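Local structure of pyruvate kinase (Pseudomonas aeruginosa, 6QXL) at residues L86-S97 with M134-E143. The protein probably catalyses the last step of glycolysis, transferring the phosphoryl group of phosphoenolpyruvate to ADP to give pyruvate and ATP. Numbering follows the deposited sequence.
Sequences LQVGDKFRFSTS and MVVEEVAADE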
ATOM      1  N   LEU A  86      45.282  18.478  28.242  1.00 41.81           N
ATOM      2  CA  LEU A  86      44.561  19.746  28.379  1.00 41.50           C
ATOM      3  C   LEU A  86      43.325  19.564  29.209  1.00 40.90           C
ATOM      4  O   LEU A  86      42.654  18.541  29.104  1.00 45.79           O
ATOM      5  CB  LEU A  86      44.163  20.327  27.013  1.00 45.86           C
ATOM      6  CG  LEU A  86      45.255  20.811  26.080  1.00 50.72           C
ATOM      7  CD1 LEU A  86      44.683  21.060  24.675  1.00 57.49           C
ATOM      8  CD2 LEU A  86      45.851  22.094  26.658  1.00 52.06           C
ATOM      9  N   GLN A  87      43.042  20.583  30.029  1.00 44.62           N
ATOM     10  CA  GLN A  87      41.898  20.585  30.926  1.00 50.50           C
ATOM     11  C   GLN A  87      40.886  21.635  30.469  1.00 45.57           C
ATOM     12  O   GLN A  87      41.222  22.639  29.839  1.00 46.33           O
ATOM     13  CB  GLN A  87      42.331  20.863  32.339  1.00 61.78           C
ATOM     14  CG  GLN A  87      43.282  19.816  32.876  1.00 70.81           C
ATOM     15  CD  GLN A  87      43.578  20.022  34.346  1.00 85.97           C
ATOM     16  OE1 GLN A  87      42.737  20.486  35.154  1.00 93.72           O
ATOM     17  NE2 GLN A  87      44.801  19.645  34.743  1.00102.17           N
ATOM     18  N   VAL A  88      39.638  21.399  30.843  1.00 44.96           N
ATOM     19  CA  VAL A  88      38.571  22.320  30.520  1.00 47.81           C
ATOM     20  C   VAL A  88      38.927  23.701  31.074  1.00 50.43           C
ATOM     21  O   VAL A  88      39.419  23.818  32.187  1.00 55.41           O
ATOM     22  CB  VAL A  88      37.214  21.835  31.080  1.00 46.13           C
ATOM     23  CG1 VAL A  88      36.107  22.841  30.718  1.00 42.96           C
ATOM     24  CG2 VAL A  88      36.910  20.428  30.506  1.00 50.95           C
ATOM     25  N   GLY A  89      38.732  24.736  30.253  1.00 47.44           N
ATOM     26  CA  GLY A  89      39.029  26.109  30.639  1.00 46.24           C
ATOM     27  C   GLY A  89      40.417  26.587  30.269  1.00 46.01           C
ATOM     28  O   GLY A  89      40.650  27.800  30.234  1.00 49.98           O
ATOM     29  N   ASP A  90      41.334  25.663  29.962  1.00 42.54           N
ATOM     30  CA  ASP A  90      42.672  26.030  29.524  1.00 45.89           C
ATOM     31  C   ASP A  90      42.634  26.848  28.240  1.00 45.95           C
ATOM     32  O   ASP A  90      41.692  26.771  27.447  1.00 47.88           O
ATOM     33  CB  ASP A  90      43.554  24.797  29.272  1.00 52.47           C
ATOM     34  CG  ASP A  90      43.933  24.054  30.550  1.00 62.56           C
ATOM     35  OD1 ASP A  90      43.391  24.417  31.623  1.00 68.46           O
ATOM     36  OD2 ASP A  90      44.740  23.094  30.468  1.00 59.87           O
ATOM     37  N   LYS A  91      43.681  27.639  28.039  1.00 41.58           N
ATOM     38  CA  LYS A  91      43.848  28.432  26.834  1.00 37.14           C
ATOM     39  C   LYS A  91      44.849  27.744  25.929  1.00 37.89           C
ATOM     40  O   LYS A  91      45.818  27.125  26.398  1.00 38.38           O
ATOM     41  CB  LYS A  91      44.340  29.819  27.168  1.00 38.75           C
ATOM     42  CG  LYS A  91      43.446  30.584  28.137  1.00 43.91           C
ATOM     43  CD  LYS A  91      42.021  30.829  27.632  1.00 49.68           C
ATOM     44  CE  LYS A  91      41.387  31.834  28.614  1.00 50.98           C
ATOM     45  NZ  LYS A  91      39.979  31.973  28.264  1.00 55.08           N
ATOM     46  N   PHE A  92      44.599  27.816  24.629  1.00 39.28           N
ATOM     47  CA  PHE A  92      45.436  27.127  23.673  1.00 35.85           C
ATOM     48  C   PHE A  92      45.394  27.826  22.328  1.00 37.75           C
ATOM     49  O   PHE A  92      44.371  28.392  21.953  1.00 44.90           O
ATOM     50  CB  PHE A  92      45.025  25.666  23.551  1.00 34.22           C
ATOM     51  CG  PHE A  92      46.026  24.812  22.862  1.00 32.62           C
ATOM     52  CD1 PHE A  92      47.142  24.384  23.557  1.00 32.25           C
ATOM     53  CD2 PHE A  92      45.893  24.473  21.521  1.00 33.09           C
ATOM     54  CE1 PHE A  92      48.121  23.613  22.914  1.00 32.37           C
ATOM     55  CE2 PHE A  92      46.850  23.703  20.884  1.00 35.50           C
ATOM     56  CZ  PHE A  92      47.968  23.267  21.589  1.00 32.91           C
ATOM     57  N   ARG A  93      46.507  27.763  21.606  1.00 34.99           N
ATOM     58  CA  ARG A  93      46.654  28.498  20.359  1.00 34.76           C
ATOM     59  C   ARG A  93      47.141  27.620  19.228  1.00 34.45           C
ATOM     60  O   ARG A  93      47.992  26.747  19.423  1.00 34.53           O
ATOM     61  CB  ARG A  93      47.663  29.638  20.541  1.00 38.96           C
ATOM     62  CG  ARG A  93      47.181  30.780  21.391  1.00 45.17           C
ATOM     63  CD  ARG A  93      48.250  31.871  21.491  1.00 48.94           C
ATOM     64  NE  ARG A  93      49.475  31.450  22.144  1.00 50.65           N
ATOM     65  CZ  ARG A  93      50.725  31.530  21.625  1.00 48.81           C
ATOM     66  NH1 ARG A  93      50.937  31.941  20.391  1.00 41.23           N
ATOM     67  NH2 ARG A  93      51.764  31.146  22.329  1.00 52.12           N
ATOM     68  N   PHE A  94      46.612  27.902  18.043  1.00 30.17           N
ATOM     69  CA  PHE A  94      47.061  27.286  16.807  1.00 29.02           C
ATOM     70  C   PHE A  94      47.710  28.398  15.970  1.00 30.73           C
ATOM     71  O   PHE A  94      47.026  29.364  15.636  1.00 27.67           O
ATOM     72  CB  PHE A  94      45.883  26.683  16.064  1.00 26.95           C
ATOM     73  CG  PHE A  94      45.133  25.656  16.854  1.00 25.65           C
ATOM     74  CD1 PHE A  94      45.599  24.362  16.941  1.00 25.43           C
ATOM     75  CD2 PHE A  94      43.962  25.988  17.528  1.00 25.77           C
ATOM     76  CE1 PHE A  94      44.932  23.425  17.686  1.00 26.74           C
ATOM     77  CE2 PHE A  94      43.301  25.026  18.285  1.00 25.08           C
ATOM     78  CZ  PHE A  94      43.796  23.744  18.349  1.00 25.55           C
ATOM     79  N   SER A  95      49.010  28.255  15.653  1.00 29.06           N
ATOM     80  CA  SER A  95      49.738  29.355  15.033  1.00 31.99           C
ATOM     81  C   SER A  95      50.498  28.920  13.805  1.00 33.07           C
ATOM     82  O   SER A  95      51.328  27.951  13.859  1.00 36.01           O
ATOM     83  CB  SER A  95      50.734  30.018  16.021  1.00 34.99           C
ATOM     84  OG  SER A  95      51.408  31.112  15.409  1.00 37.52           O
ATOM     85  N   THR A  96      50.346  29.665  12.729  1.00 34.61           N
ATOM     86  CA  THR A  96      51.118  29.434  11.517  1.00 35.20           C
ATOM     87  C   THR A  96      52.537  29.912  11.643  1.00 32.77           C
ATOM     88  O   THR A  96      53.401  29.474  10.896  1.00 35.89           O
ATOM     89  CB  THR A  96      50.469  30.140  10.303  1.00 33.46           C
ATOM     90  OG1 THR A  96      50.392  31.515  10.564  1.00 32.42           O
ATOM     91  CG2 THR A  96      49.060  29.559  10.024  1.00 36.34           C
ATOM     92  N   SER A  97      52.830  30.773  12.591  1.00 34.24           N
ATOM     93  CA  SER A  97      54.196  31.278  12.797  1.00 35.86           C
ATOM     94  C   SER A  97      54.946  30.527  13.921  1.00 33.61           C
ATOM     95  O   SER A  97      56.127  30.730  14.147  1.00 31.39           O
ATOM     96  CB  SER A  97      54.157  32.817  13.014  1.00 38.03           C
ATOM     97  OG  SER A  97      53.469  33.145  14.142  1.00 37.20           O
ATOM     98  N   MET A 134      37.427  22.704  21.286  1.00 40.49           N
ATOM     99  CA  MET A 134      37.786  24.060  21.659  1.00 40.67           C
ATOM    100  C   MET A 134      36.890  25.060  20.970  1.00 39.79           C
ATOM    101  O   MET A 134      36.295  24.761  19.925  1.00 38.77           O
ATOM    102  CB  MET A 134      39.230  24.339  21.264  1.00 41.05           C
ATOM    103  CG  MET A 134      40.181  23.250  21.703  1.00 43.31           C
ATOM    104  SD  MET A 134      41.828  23.919  21.672  1.00 44.87           S
ATOM    105  CE  MET A 134      42.804  22.409  21.815  1.00 54.59           C
ATOM    106  N   VAL A 135      36.799  26.246  21.566  1.00 38.39           N
ATOM    107  CA  VAL A 135      36.083  27.357  20.960  1.00 38.71           C
ATOM    108  C   VAL A 135      37.070  28.505  20.706  1.00 36.53           C
ATOM    109  O   VAL A 135      37.930  28.784  21.541  1.00 35.44           O
ATOM    110  CB  VAL A 135      34.886  27.803  21.826  1.00 41.93           C
ATOM    111  CG1 VAL A 135      35.339  28.239  23.225  1.00 41.78           C
ATOM    112  CG2 VAL A 135      34.094  28.917  21.121  1.00 42.25           C
ATOM    113  N   VAL A 136      36.921  29.162  19.558  1.00 33.71           N
ATOM    114  CA  VAL A 136      37.802  30.255  19.175  1.00 33.23           C
ATOM    115  C   VAL A 136      37.372  31.524  19.918  1.00 34.73           C
ATOM    116  O   VAL A 136      36.236  31.982  19.779  1.00 36.72           O
ATOM    117  CB  VAL A 136      37.751  30.498  17.652  1.00 38.38           C
ATOM    118  CG1 VAL A 136      38.603  31.702  17.246  1.00 44.82           C
ATOM    119  CG2 VAL A 136      38.205  29.259  16.900  1.00 37.39           C
ATOM    120  N   GLU A 137      38.281  32.074  20.725  1.00 33.11           N
ATOM    121  CA  GLU A 137      38.011  33.307  21.486  1.00 35.19           C
ATOM    122  C   GLU A 137      38.513  34.560  20.777  1.00 35.23           C
ATOM    123  O   GLU A 137      37.906  35.618  20.913  1.00 36.73           O
ATOM    124  CB  GLU A 137      38.674  33.224  22.871  1.00 41.02           C
ATOM    125  CG  GLU A 137      37.921  32.369  23.921  1.00 46.48           C
ATOM    126  CD  GLU A 137      38.523  32.471  25.303  1.00 53.24           C
ATOM    127  OE1 GLU A 137      39.745  32.750  25.405  1.00 59.71           O
ATOM    128  OE2 GLU A 137      37.808  32.195  26.292  1.00 56.91           O
ATOM    129  N   GLU A 138      39.647  34.457  20.082  1.00 33.88           N
ATOM    130  CA  GLU A 138      40.256  35.585  19.383  1.00 35.75           C
ATOM    131  C   GLU A 138      40.914  35.093  18.105  1.00 34.44           C
ATOM    132  O   GLU A 138      41.432  33.975  18.046  1.00 34.70           O
ATOM    133  CB  GLU A 138      41.310  36.275  20.249  1.00 40.20           C
ATOM    134  CG  GLU A 138      40.775  36.945  21.501  1.00 45.31           C
ATOM    135  CD  GLU A 138      41.859  37.627  22.336  1.00 44.23           C
ATOM    136  OE1 GLU A 138      43.030  37.664  21.966  1.00 44.99           O
ATOM    137  OE2 GLU A 138      41.497  38.136  23.408  1.00 41.40           O
ATOM    138  N   VAL A 139      40.881  35.936  17.080  1.00 33.04           N
ATOM    139  CA  VAL A 139      41.514  35.659  15.812  1.00 31.39           C
ATOM    140  C   VAL A 139      42.525  36.771  15.542  1.00 31.28           C
ATOM    141  O   VAL A 139      42.209  37.946  15.705  1.00 38.85           O
ATOM    142  CB  VAL A 139      40.478  35.608  14.665  1.00 34.21           C
ATOM    143  CG1 VAL A 139      41.141  35.288  13.347  1.00 34.04           C
ATOM    144  CG2 VAL A 139      39.474  34.559  14.939  1.00 35.74           C
ATOM    145  N   ALA A 140      43.712  36.381  15.110  1.00 29.78           N
ATOM    146  CA  ALA A 140      44.739  37.289  14.615  1.00 30.60           C
ATOM    147  C   ALA A 140      45.135  36.817  13.226  1.00 30.68           C
ATOM    148  O   ALA A 140      44.658  35.820  12.746  1.00 32.97           O
ATOM    149  CB  ALA A 140      45.956  37.298  15.555  1.00 33.19           C
ATOM    150  N   ALA A 141      46.020  37.553  12.561  1.00 30.91           N
ATOM    151  CA  ALA A 141      46.386  37.204  11.186  1.00 31.55           C
ATOM    152  C   ALA A 141      47.047  35.824  11.074  1.00 36.72           C
ATOM    153  O   ALA A 141      46.945  35.163  10.069  1.00 37.69           O
ATOM    154  CB  ALA A 141      47.307  38.259  10.601  1.00 32.06           C
ATOM    155  N   ASP A 142      47.740  35.384  12.123  1.00 40.11           N
ATOM    156  CA  ASP A 142      48.545  34.191  12.095  1.00 36.39           C
ATOM    157  C   ASP A 142      48.145  33.107  13.125  1.00 32.33           C
ATOM    158  O   ASP A 142      48.863  32.116  13.241  1.00 36.02           O
ATOM    159  CB  ASP A 142      49.997  34.578  12.287  1.00 36.43           C
ATOM    160  CG  ASP A 142      50.299  35.112  13.702  1.00 43.05           C
ATOM    161  OD1 ASP A 142      49.401  35.706  14.340  1.00 39.61           O
ATOM    162  OD2 ASP A 142      51.440  34.906  14.205  1.00 42.06           O
ATOM    163  N   GLU A 143      47.061  33.294  13.882  1.00 30.38           N
ATOM    164  CA  GLU A 143      46.746  32.336  14.901  1.00 32.84           C
ATOM    165  C   GLU A 143      45.320  32.403  15.372  1.00 28.54           C
ATOM    166  O   GLU A 143      44.655  33.452  15.236  1.00 28.16           O
ATOM    167  CB  GLU A 143      47.679  32.461  16.138  1.00 41.77           C
ATOM    168  CG  GLU A 143      47.611  33.695  16.940  1.00 44.53           C
ATOM    169  CD  GLU A 143      48.647  33.745  18.058  1.00 46.34           C
ATOM    170  OE1 GLU A 143      48.400  34.393  19.133  1.00 45.14           O
ATOM    171  OE2 GLU A 143      49.697  33.125  17.973  1.00 50.33           O
TER
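Met134 drives its side chain, extended beyond CG, into the apolar side of segment 86-97, where its methyl meets three residues. CE lies 3.7 Å from Leu86 CD1 and equally near Phe92 CD2, while Phe94 CZ approaches it from the other ring. The sulfur makes Met-aromatic contacts with both phenylalanines, SD standing 4.9 Å from the centroid of the Phe94 ring in an oblique approach. Leu127 and Val108, from neighbouring strands, add to this buried layer. Three residues on, Glu137 receives Lys91, whose chain, bent at chi2 (-61°), brings NZ up to both carboxylate oxygens of Glu137: 3.0 Å from OE1, on its syn lone pair, and in a weak bond to OE2. A second salt bridge, to Arg147, also holds Glu137 OE2.

All this belongs to the small beta domain inserted into the TIM barrel of pyruvate kinases, about 35 Å from the centre of the chain to the centre of the contact. Strand 143-148 runs between strands 91-95 and 132-139; the stretches 91-95 and 134-139 lie at 78° to each other, and the chain turns back into strand 143-148 through Ala140 and Ala141.

At that turn the Asp142 carbonyl oxygen takes two bonds from Thr96, a straight one from N (2.9 Å) and one from OG1, tilted out of the carbonyl plane. Asp142 OD2 accepts a bond from Ser97 OG at 2.7 Å, on the anti side of the carboxylate. Glu143 pairs with Ser95 as an antiparallel non-hydrogen-bonded pair, and its OE2 lies in the guanidinium plane of Arg93, 3.0 Å from NH1, while OE1 is bound by Arg145.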